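Local coordinates for putative methyl-accepting chemotaxis signal transduction protein (Campylobacter jejuni subsp. jejuni serotype O:2, PDB 4XMR) that probably acts as a chemotaxis receptor, its tandem PAS sensory domain binding isoleucine in a pocket and passing the signal across the membrane, at residues I56-I61 and L85-V90; D114-A119 and I154-V159; P129-T134 and V140-K145. One frame throughout, in Å; residues are numbered along the deposited sequence. Where two conformers were deposited one is given.

All three contacts belong to the ligand-binding half of the sensory domain, which is built round a six-stranded antiparallel sheet. Contact 1 comes first along the chain and lies farthest out, joining the start of helix 58-76 to the turn between strands 80-84 and 90-94. Contact 2 sets helix 114-120 on strand 152-162, and contact 3, nested within the loop that contact 2 closes, pairs strands 126-132 and 139-149. The centres of contacts 1 and 2 are about 14 Å apart, and those of 2 and 3 about 11 Å. Strands 139-149 and 152-162 are neighbours; contacts 2 and 3 both touch the bound isoleucine and contact 1 reaches it through Val90, so all three share in its pocket.

Contact 1 of 3, residues I56-I61 and L85-V90; sequences ITEENI and LNNGKV
Glu58 OE2 draws two donors from the loop 85-90: Asn87 ND2 lies 2.6 Å away and Lys89 NZ 3.2 Å away. Both are weak bonds; the amide N-H meets OE2 at a bent 126°. The firmer hold is on the other oxygen, where Lys89 NZ approaches the syn lone pair of Glu58 OE1 at 2.9 Å and completes a salt bridge. Glu58 and Lys89 are both extended beyond CG and cross at about a right angle, which brings the ammonium group to both oxygens. Asn87 arrives from the opposite direction, its amide plane turned 80° from the carboxylate. Its CG sits between the backbone N and the carbonyl carbon (chi1 70°), a setting that points OD1 back at Lys89 N, 3.0 Å away, and closes an Asx turn. One asparagine thus braces its own loop with OD1 while ND2 reaches for the glutamate. Below this polar layer, Ile61 and Leu85 meet tip to tip, CD1 of the isoleucine 4.0 Å from CD2 of the leucine, a small contact of two buried branched residues. Thr57 is the N-cap of the helix, its OG1 accepting from Asn60 N, so Glu58 stands at the first turn, where a negative charge probably suits the helix dipole. Gly88 has a positive phi at which a CB would press on the carbonyl O of Asn87. With Gly88 N bonded to Leu85 O and Leu85 N to Lys89 O, this type I turn with a G1 beta bulge closes the hairpin of strands 80-84 and 90-94.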
loop_
_atom_site.group_PDB
_atom_site.type_symbol
_atom_site.label_atom_id
_atom_site.label_comp_id
_atom_site.label_asym_id
_atom_site.label_seq_id
_atom_site.Cartn_x
_atom_site.Cartn_y
_atom_site.Cartn_z
ATOM N N ILE B 56 17.114 -28.119 -11.449
ATOM C CA ILE B 56 17.909 -28.388 -12.656
ATOM C C ILE B 56 17.318 -29.336 -13.709
ATOM O O ILE B 56 17.968 -29.612 -14.717
ATOM C CB ILE B 56 19.351 -28.839 -12.315
ATOM C CG1 ILE B 56 19.338 -30.001 -11.321
ATOM C CG2 ILE B 56 20.150 -27.674 -11.763
ATOM C CD1 ILE B 56 20.720 -30.555 -11.010
ATOM N N THR B 57 16.110 -29.841 -13.484
ATOM C CA THR B 57 15.373 -30.514 -14.557
ATOM C C THR B 57 14.009 -29.849 -14.710
ATOM O O THR B 57 13.484 -29.282 -13.753
ATOM C CB THR B 57 15.167 -32.026 -14.307
ATOM O OG1 THR B 57 14.292 -32.224 -13.190
ATOM C CG2 THR B 57 16.497 -32.722 -14.050
ATOM N N GLU B 58 13.437 -29.917 -15.907
ATOM C CA GLU B 58 12.135 -29.305 -16.152
ATOM C C GLU B 58 11.049 -29.908 -15.265
ATOM O O GLU B 58 10.219 -29.181 -14.714
ATOM C CB GLU B 58 11.756 -29.387 -17.632
ATOM C CG GLU B 58 12.616 -28.503 -18.521
ATOM C CD GLU B 58 12.187 -28.536 -19.975
ATOM O OE1 GLU B 58 11.163 -29.181 -20.279
ATOM O OE2 GLU B 58 12.876 -27.914 -20.806
ATOM N N GLU B 59 11.066 -31.229 -15.112
ATOM C CA GLU B 59 10.111 -31.900 -14.235
ATOM C C GLU B 59 10.198 -31.381 -12.797
ATOM O O GLU B 59 9.180 -31.082 -12.170
ATOM C CB GLU B 59 10.318 -33.417 -14.268
ATOM C CG GLU B 59 9.413 -34.184 -13.314
ATOM C CD GLU B 59 9.577 -35.693 -13.428
ATOM O OE1 GLU B 59 10.301 -36.154 -14.334
ATOM O OE2 GLU B 59 8.976 -36.414 -12.605
ATOM N N ASN B 60 11.414 -31.283 -12.274
ATOM C CA ASN B 60 11.596 -30.795 -10.914
ATOM C C ASN B 60 11.195 -29.329 -10.767
ATOM O O ASN B 60 10.613 -28.929 -9.759
ATOM C CB ASN B 60 13.032 -31.018 -10.440
ATOM C CG ASN B 60 13.323 -32.471 -10.141
ATOM O OD1 ASN B 60 12.408 -33.285 -10.043
ATOM N ND2 ASN B 60 14.597 -32.804 -9.984
ATOM N N ILE B 61 11.495 -28.529 -11.782
ATOM C CA ILE B 61 11.098 -27.127 -11.757
ATOM C C ILE B 61 9.571 -26.999 -11.726
ATOM O O ILE B 61 9.020 -26.271 -10.896
ATOM C CB ILE B 61 11.699 -26.349 -12.939
ATOM C CG1 ILE B 61 13.215 -26.213 -12.754
ATOM C CG2 ILE B 61 11.049 -24.973 -13.065
ATOM C CD1 ILE B 61 13.965 -25.799 -14.006
ATOM N N LEU B 85 13.282 -19.767 -18.384
ATOM C CA LEU B 85 14.503 -20.585 -18.434
ATOM C C LEU B 85 15.389 -20.242 -19.639
ATOM O O LEU B 85 14.910 -19.680 -20.619
ATOM C CB LEU B 85 14.131 -22.073 -18.473
ATOM C CG LEU B 85 13.185 -22.551 -17.364
ATOM C CD1 LEU B 85 12.807 -24.019 -17.537
ATOM C CD2 LEU B 85 13.775 -22.306 -15.977
ATOM N N ASN B 86 16.673 -20.603 -19.578
ATOM C CA ASN B 86 17.581 -20.345 -20.701
ATOM C C ASN B 86 17.201 -21.092 -21.974
ATOM O O ASN B 86 17.522 -20.651 -23.080
ATOM C CB ASN B 86 19.044 -20.635 -20.338
ATOM C CG ASN B 86 19.993 -20.444 -21.521
ATOM O OD1 ASN B 86 20.165 -19.331 -22.026
ATOM N ND2 ASN B 86 20.609 -21.535 -21.972
ATOM N N ASN B 87 16.509 -22.218 -21.831
ATOM C CA ASN B 87 16.075 -22.949 -23.016
ATOM C C ASN B 87 14.874 -22.279 -23.676
ATOM O O ASN B 87 14.371 -22.742 -24.696
ATOM C CB ASN B 87 15.832 -24.438 -22.728
ATOM C CG ASN B 87 14.604 -24.695 -21.867
ATOM O OD1 ASN B 87 13.911 -23.774 -21.437
ATOM N ND2 ASN B 87 14.325 -25.969 -21.624
ATOM N N GLY B 88 14.419 -21.182 -23.074
ATOM C CA GLY B 88 13.374 -20.373 -23.669
ATOM C C GLY B 88 11.993 -20.684 -23.132
ATOM O O GLY B 88 11.052 -19.939 -23.379
ATOM N N LYS B 89 11.869 -21.788 -22.402
ATOM C CA LYS B 89 10.587 -22.162 -21.829
ATOM C C LYS B 89 10.313 -21.304 -20.599
ATOM O O LYS B 89 11.236 -20.777 -19.966
ATOM C CB LYS B 89 10.559 -23.646 -21.461
ATOM C CG LYS B 89 10.742 -24.575 -22.650
ATOM C CD LYS B 89 10.494 -26.016 -22.253
ATOM C CE LYS B 89 10.738 -26.971 -23.414
ATOM N NZ LYS B 89 10.545 -28.389 -22.995
ATOM N N VAL B 90 9.044 -21.155 -20.255
ATOM C CA VAL B 90 8.692 -20.369 -19.084
ATOM C C VAL B 90 7.633 -21.096 -18.267
ATOM O O VAL B 90 6.649 -21.587 -18.814
ATOM C CB VAL B 90 8.243 -18.943 -19.469
ATOM C CG1 VAL B 90 7.061 -18.983 -20.410
ATOM C CG2 VAL B 90 7.900 -18.140 -18.235
#

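Contact 2 of 3, residues D114-A119 and I154-V159. With ILE (isoleucine), chain E.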
loop_
_atom_site.group_PDB
_atom_site.type_symbol
_atom_site.label_atom_id
_atom_site.label_comp_id
_atom_site.label_asym_id
_atom_site.label_seq_id
_atom_site.Cartn_x
_atom_site.Cartn_y
_atom_site.Cartn_z
ATOM N N ASP B 114 13.078 -7.570 -22.685
ATOM C CA ASP B 114 13.795 -6.702 -21.760
ATOM C C ASP B 114 13.764 -7.216 -20.326
ATOM O O ASP B 114 14.796 -7.214 -19.648
ATOM C CB ASP B 114 13.267 -5.264 -21.833
ATOM C CG ASP B 114 14.047 -4.403 -22.816
ATOM O OD1 ASP B 114 14.754 -4.963 -23.678
ATOM O OD2 ASP B 114 13.950 -3.161 -22.724
ATOM N N TRP B 115 12.601 -7.676 -19.861
ATOM C CA TRP B 115 12.513 -8.165 -18.486
ATOM C C TRP B 115 13.478 -9.318 -18.272
ATOM O O TRP B 115 14.015 -9.497 -17.181
ATOM C CB TRP B 115 11.079 -8.556 -18.082
ATOM C CG TRP B 115 10.456 -9.711 -18.839
ATOM C CD1 TRP B 115 9.536 -9.622 -19.848
ATOM C CD2 TRP B 115 10.667 -11.115 -18.614
ATOM N NE1 TRP B 115 9.183 -10.874 -20.281
ATOM C CE2 TRP B 115 9.868 -11.808 -19.543
ATOM C CE3 TRP B 115 11.472 -11.852 -17.733
ATOM C CZ2 TRP B 115 9.837 -13.199 -19.611
ATOM C CZ3 TRP B 115 11.438 -13.232 -17.800
ATOM C CH2 TRP B 115 10.629 -13.892 -18.732
ATOM N N TYR B 116 13.714 -10.083 -19.332
ATOM C CA TYR B 116 14.614 -11.219 -19.246
ATOM C C TYR B 116 16.062 -10.744 -19.373
ATOM O O TYR B 116 16.887 -10.983 -18.489
ATOM C CB TYR B 116 14.260 -12.257 -20.318
ATOM C CG TYR B 116 15.070 -13.530 -20.254
ATOM C CD1 TYR B 116 16.243 -13.663 -20.980
ATOM C CD2 TYR B 116 14.655 -14.605 -19.474
ATOM C CE1 TYR B 116 16.981 -14.816 -20.924
ATOM C CE2 TYR B 116 15.393 -15.767 -19.416
ATOM C CZ TYR B 116 16.555 -15.864 -20.141
ATOM O OH TYR B 116 17.297 -17.018 -20.090
ATOM N N GLN B 117 16.368 -10.047 -20.459
ATOM C CA GLN B 117 17.746 -9.650 -20.714
ATOM C C GLN B 117 18.299 -8.673 -19.679
ATOM O O GLN B 117 19.452 -8.788 -19.270
ATOM C CB GLN B 117 17.901 -9.120 -22.137
ATOM C CG GLN B 117 17.879 -10.234 -23.170
ATOM C CD GLN B 117 19.054 -11.194 -23.024
ATOM O OE1 GLN B 117 20.190 -10.776 -22.785
ATOM N NE2 GLN B 117 18.784 -12.486 -23.168
ATOM N N GLU B 118 17.477 -7.739 -19.221
ATOM C CA GLU B 118 17.967 -6.756 -18.256
ATOM C C GLU B 118 18.248 -7.370 -16.888
ATOM O O GLU B 118 19.161 -6.943 -16.184
ATOM C CB GLU B 118 17.014 -5.564 -18.147
ATOM C CG GLU B 118 16.946 -4.730 -19.417
ATOM C CD GLU B 118 18.305 -4.188 -19.823
ATOM O OE1 GLU B 118 19.038 -3.699 -18.938
ATOM O OE2 GLU B 118 18.642 -4.265 -21.023
ATOM N N ALA B 119 17.478 -8.392 -16.522
ATOM C CA ALA B 119 17.674 -9.068 -15.244
ATOM C C ALA B 119 19.024 -9.770 -15.195
ATOM O O ALA B 119 19.633 -9.881 -14.134
ATOM C CB ALA B 119 16.568 -10.078 -15.001
ATOM N N ILE B 154 19.649 -20.071 -12.796
ATOM C CA ILE B 154 18.540 -21.003 -12.944
ATOM C C ILE B 154 17.540 -20.455 -13.964
ATOM O O ILE B 154 16.981 -21.186 -14.785
ATOM C CB ILE B 154 17.834 -21.235 -11.589
ATOM C CG1 ILE B 154 18.808 -21.867 -10.591
ATOM C CG2 ILE B 154 16.569 -22.084 -11.758
ATOM C CD1 ILE B 154 19.516 -23.105 -11.123
ATOM N N GLY B 155 17.323 -19.148 -13.919
ATOM C CA GLY B 155 16.398 -18.529 -14.834
ATOM C C GLY B 155 16.094 -17.142 -14.348
ATOM O O GLY B 155 16.745 -16.646 -13.429
ATOM N N VAL B 156 15.117 -16.512 -14.980
ATOM C CA VAL B 156 14.712 -15.171 -14.602
ATOM C C VAL B 156 13.272 -15.193 -14.097
ATOM O O VAL B 156 12.353 -15.606 -14.806
ATOM C CB VAL B 156 14.857 -14.175 -15.765
ATOM C CG1 VAL B 156 14.318 -12.816 -15.352
ATOM C CG2 VAL B 156 16.334 -14.076 -16.194
ATOM N N LEU B 157 13.100 -14.768 -12.853
ATOM C CA LEU B 157 11.784 -14.612 -12.246
ATOM C C LEU B 157 11.134 -13.335 -12.750
ATOM O O LEU B 157 11.795 -12.287 -12.817
ATOM C CB LEU B 157 11.946 -14.519 -10.739
ATOM C CG LEU B 157 10.696 -14.176 -9.936
ATOM C CD1 LEU B 157 9.694 -15.328 -9.985
ATOM C CD2 LEU B 157 11.079 -13.844 -8.499
ATOM N N GLY B 158 9.848 -13.403 -13.087
ATOM C CA GLY B 158 9.087 -12.223 -13.435
ATOM C C GLY B 158 7.766 -12.172 -12.690
ATOM O O GLY B 158 7.116 -13.208 -12.458
ATOM N N VAL B 159 7.391 -10.958 -12.297
ATOM C CA VAL B 159 6.119 -10.684 -11.640
ATOM C C VAL B 159 5.433 -9.547 -12.390
ATOM O O VAL B 159 6.007 -8.454 -12.504
ATOM C CB VAL B 159 6.336 -10.291 -10.161
ATOM C CG1 VAL B 159 5.019 -9.863 -9.518
ATOM C CG2 VAL B 159 6.990 -11.440 -9.388
HETATM N N ILE E . 4.389 -10.296 -19.404
HETATM C CA ILE E . 5.440 -11.164 -19.910
HETATM C C ILE E . 5.654 -10.838 -21.382
HETATM O O ILE E . 6.720 -11.081 -21.936
HETATM C CB ILE E . 5.099 -12.662 -19.695
HETATM C CG1 ILE E . 6.347 -13.523 -19.914
HETATM C CG2 ILE E . 3.948 -13.106 -20.587
HETATM C CD1 ILE E . 6.189 -14.966 -19.467
HETATM O OXT ILE E . 4.761 -10.287 -22.029
#
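Helix 114-119 crosses strand 154-159 with the axes of the two segments 8.5 Å apart and their directions 127° from each other, and the backbones come nearest where Tyr116 faces Val156. The valine is the centre of the packing, a compact branched residue whose two methyls serve different neighbours. CG1, set opposite the backbone N, meets the helix itself, 3.6 Å from Ala119 CB, and also touches the edge of the Trp115 indole near its plane, 3.8 Å from CZ3. A small alanine suits this spot because it lets the helix settle close to the strand. CG2 instead lies over one face of the Tyr116 ring, 4.1 Å from the centroid and 28° off the normal, a CH-pi contact. Trp115 and Tyr116, adjacent in sequence, therefore present an edge and a face respectively to the same valine, with Tyr116 CB in turn resting on a face of the indole. Farther along the strand, Gly158 brings bare backbone beside the indole rim.

The CE3-CZ3 edge borders Val156, while the NE1 and CZ2 side of the indole turns to the ligand. NE1 donates to the carboxylate O of the bound isoleucine at 3.0 Å, with an N-H...O angle of 156°, and CZ2 lies 3.5 Å from the ligand's CG1, so a single ring serves both the polar and the apolar part of the amino acid. Tyr82 packs edge-to-face with it. At the start of the strand segment, Ile154 and Gly155 both face Ile147, a classic beta bulge. Helices packed on an antiparallel sheet, with the ligand held between, fit a PAS-like sensor domain of the Cache clan, in which Trp115 is this protein's own pocket residue.

Contact 3 of 3, residues P129-T134 and V140-K145; sequences PAYLDT and VITYSK. With ILE (isoleucine), chain E.
Val140 CG2 lies over one face of the Tyr131 ring, 3.7 Å above its plane and displaced toward the rim, a CH-pi contact. Round the edge, near the plane, come Pro129 O, Thr142 CB and OXT of the bound isoleucine. The ring owes this placing to a side chain whose CG stands between the backbone N and the carbonyl carbon (chi1 67°), folding it over Val140, its partner in an antiparallel hydrogen-bonded pair. Tyr131 N donates to Val140 O, and Val140 N donates back to Tyr131 O at 2.8 Å. Just before the pair, Ala130 CA makes a CA-H...O contact with the same Val140 O. These bonds tie strand 126-132, outermost in the sheet within this chain, to strand 139-149 as a hairpin.

The tyrosine hydroxyl links scaffold and ligand. It donates to Thr142 OG1 across 2.6 Å, and it accepts from the isoleucine ammonium N, 2.8 Å away. Thr142 OG1 is hydrogen-bonded in turn to Asp160 OD1, whose OD2 also binds the ligand. The threonine is thus a second-shell residue that directs the hydroxyl hydrogen to itself and lets the oxygen accept from the ligand, while Val140 on its face restrains the ring. Asp133 adds OD1, 2.7 Å from the same ligand N, and its OD2 is held by Leu136 N and Asn80 ND2. At the other end of the amino acid, the ligand's OXT takes two bonds from Thr134, from the backbone N and from OG1, the latter 2.7 Å away. Lys113 NZ and Trp115 NE1 are further partners of the ligand. Carboxylates at the ammonium and donors at the carboxylate probably let the site read the charge pattern common to alpha-amino acids.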
loop_
_atom_site.group_PDB
_atom_site.type_symbol
_atom_site.label_atom_id
_atom_site.label_comp_id
_atom_site.label_asym_id
_atom_site.label_seq_id
_atom_site.Cartn_x
_atom_site.Cartn_y
_atom_site.Cartn_z
ATOM N N PRO B 129 9.266 -0.455 -18.022
ATOM C CA PRO B 129 8.166 0.452 -18.342
ATOM C C PRO B 129 6.914 -0.385 -18.586
ATOM O O PRO B 129 7.017 -1.592 -18.883
ATOM C CB PRO B 129 8.619 1.108 -19.651
ATOM C CG PRO B 129 10.107 0.890 -19.713
ATOM C CD PRO B 129 10.341 -0.419 -19.027
ATOM N N ALA B 130 5.743 0.223 -18.452
ATOM C CA ALA B 130 4.505 -0.500 -18.716
ATOM C C ALA B 130 4.433 -0.928 -20.178
ATOM O O ALA B 130 4.862 -0.199 -21.078
ATOM C CB ALA B 130 3.293 0.349 -18.345
ATOM N N TYR B 131 3.897 -2.120 -20.403
ATOM C CA TYR B 131 3.732 -2.645 -21.750
ATOM C C TYR B 131 2.571 -3.633 -21.780
ATOM O O TYR B 131 2.114 -4.112 -20.742
ATOM C CB TYR B 131 5.017 -3.334 -22.222
ATOM C CG TYR B 131 5.324 -4.591 -21.441
ATOM C CD1 TYR B 131 5.962 -4.522 -20.208
ATOM C CD2 TYR B 131 4.959 -5.846 -21.929
ATOM C CE1 TYR B 131 6.234 -5.668 -19.481
ATOM C CE2 TYR B 131 5.227 -6.996 -21.214
ATOM C CZ TYR B 131 5.865 -6.900 -19.988
ATOM O OH TYR B 131 6.127 -8.048 -19.270
ATOM N N LEU B 132 2.105 -3.945 -22.979
ATOM C CA LEU B 132 0.996 -4.869 -23.145
ATOM C C LEU B 132 1.447 -6.307 -22.945
ATOM O O LEU B 132 2.223 -6.836 -23.749
ATOM C CB LEU B 132 0.398 -4.711 -24.544
ATOM C CG LEU B 132 -0.907 -5.460 -24.785
ATOM C CD1 LEU B 132 -1.995 -4.946 -23.854
ATOM C CD2 LEU B 132 -1.336 -5.323 -26.237
ATOM N N ASP B 133 0.971 -6.935 -21.870
ATOM C CA ASP B 133 1.273 -8.345 -21.606
ATOM C C ASP B 133 1.029 -9.229 -22.827
ATOM O O ASP B 133 -0.029 -9.159 -23.443
ATOM C CB ASP B 133 0.434 -8.871 -20.437
ATOM C CG ASP B 133 0.697 -10.337 -20.152
ATOM O OD1 ASP B 133 1.863 -10.748 -20.272
ATOM O OD2 ASP B 133 -0.250 -11.073 -19.815
ATOM N N THR B 134 2.012 -10.059 -23.166
ATOM C CA THR B 134 1.918 -10.952 -24.314
ATOM C C THR B 134 0.710 -11.879 -24.242
ATOM O O THR B 134 0.040 -12.123 -25.247
ATOM C CB THR B 134 3.194 -11.821 -24.449
ATOM O OG1 THR B 134 4.334 -10.967 -24.593
ATOM C CG2 THR B 134 3.099 -12.752 -25.652
ATOM N N VAL B 140 0.938 -4.037 -18.151
ATOM C CA VAL B 140 1.564 -4.468 -16.913
ATOM C C VAL B 140 2.905 -3.785 -16.701
ATOM O O VAL B 140 3.563 -3.333 -17.651
ATOM C CB VAL B 140 1.796 -6.004 -16.869
ATOM C CG1 VAL B 140 0.476 -6.758 -16.911
ATOM C CG2 VAL B 140 2.705 -6.434 -18.016
ATOM N N ILE B 141 3.287 -3.704 -15.436
ATOM C CA ILE B 141 4.652 -3.401 -15.063
ATOM C C ILE B 141 5.243 -4.706 -14.563
ATOM O O ILE B 141 4.623 -5.412 -13.742
ATOM C CB ILE B 141 4.696 -2.368 -13.935
ATOM C CG1 ILE B 141 4.158 -1.023 -14.443
ATOM C CG2 ILE B 141 6.118 -2.231 -13.381
ATOM C CD1 ILE B 141 3.722 -0.083 -13.330
ATOM N N THR B 142 6.421 -5.047 -15.078
ATOM C CA THR B 142 7.092 -6.291 -14.718
ATOM C C THR B 142 8.289 -6.032 -13.815
ATOM O O THR B 142 9.103 -5.133 -14.082
ATOM C CB THR B 142 7.551 -7.053 -15.976
ATOM O OG1 THR B 142 6.403 -7.427 -16.740
ATOM C CG2 THR B 142 8.329 -8.312 -15.608
ATOM N N TYR B 143 8.367 -6.809 -12.736
ATOM C CA TYR B 143 9.503 -6.806 -11.840
ATOM C C TYR B 143 10.221 -8.106 -12.108
ATOM O O TYR B 143 9.614 -9.174 -11.999
ATOM C CB TYR B 143 9.023 -6.738 -10.388
ATOM C CG TYR B 143 8.176 -5.512 -10.147
ATOM C CD1 TYR B 143 6.824 -5.504 -10.472
ATOM C CD2 TYR B 143 8.732 -4.347 -9.642
ATOM C CE1 TYR B 143 6.049 -4.379 -10.291
ATOM C CE2 TYR B 143 7.953 -3.201 -9.461
ATOM C CZ TYR B 143 6.614 -3.232 -9.789
ATOM O OH TYR B 143 5.803 -2.138 -9.609
ATOM N N SER B 144 11.494 -8.055 -12.482
ATOM C CA SER B 144 12.213 -9.283 -12.775
ATOM C C SER B 144 13.533 -9.379 -12.027
ATOM O O SER B 144 14.118 -8.366 -11.622
ATOM C CB SER B 144 12.424 -9.473 -14.277
ATOM O OG SER B 144 13.201 -8.419 -14.821
ATOM N N LYS B 145 13.992 -10.610 -11.837
ATOM C CA LYS B 145 15.207 -10.851 -11.091
ATOM C C LYS B 145 15.804 -12.171 -11.517
ATOM O O LYS B 145 15.110 -13.186 -11.564
ATOM C CB LYS B 145 14.924 -10.872 -9.587
ATOM C CG LYS B 145 16.184 -11.000 -8.748
ATOM C CD LYS B 145 16.107 -10.156 -7.495
ATOM C CE LYS B 145 17.464 -9.552 -7.146
ATOM N NZ LYS B 145 18.554 -10.569 -7.074
HETATM N N ILE E . 4.389 -10.296 -19.404
HETATM C CA ILE E . 5.440 -11.164 -19.910
HETATM C C ILE E . 5.654 -10.838 -21.382
HETATM O O ILE E . 6.720 -11.081 -21.936
HETATM C CB ILE E . 5.099 -12.662 -19.695
HETATM C CG1 ILE E . 6.347 -13.523 -19.914
HETATM C CG2 ILE E . 3.948 -13.106 -20.587
HETATM C CD1 ILE E . 6.189 -14.966 -19.467
HETATM O OXT ILE E . 4.761 -10.287 -22.029
#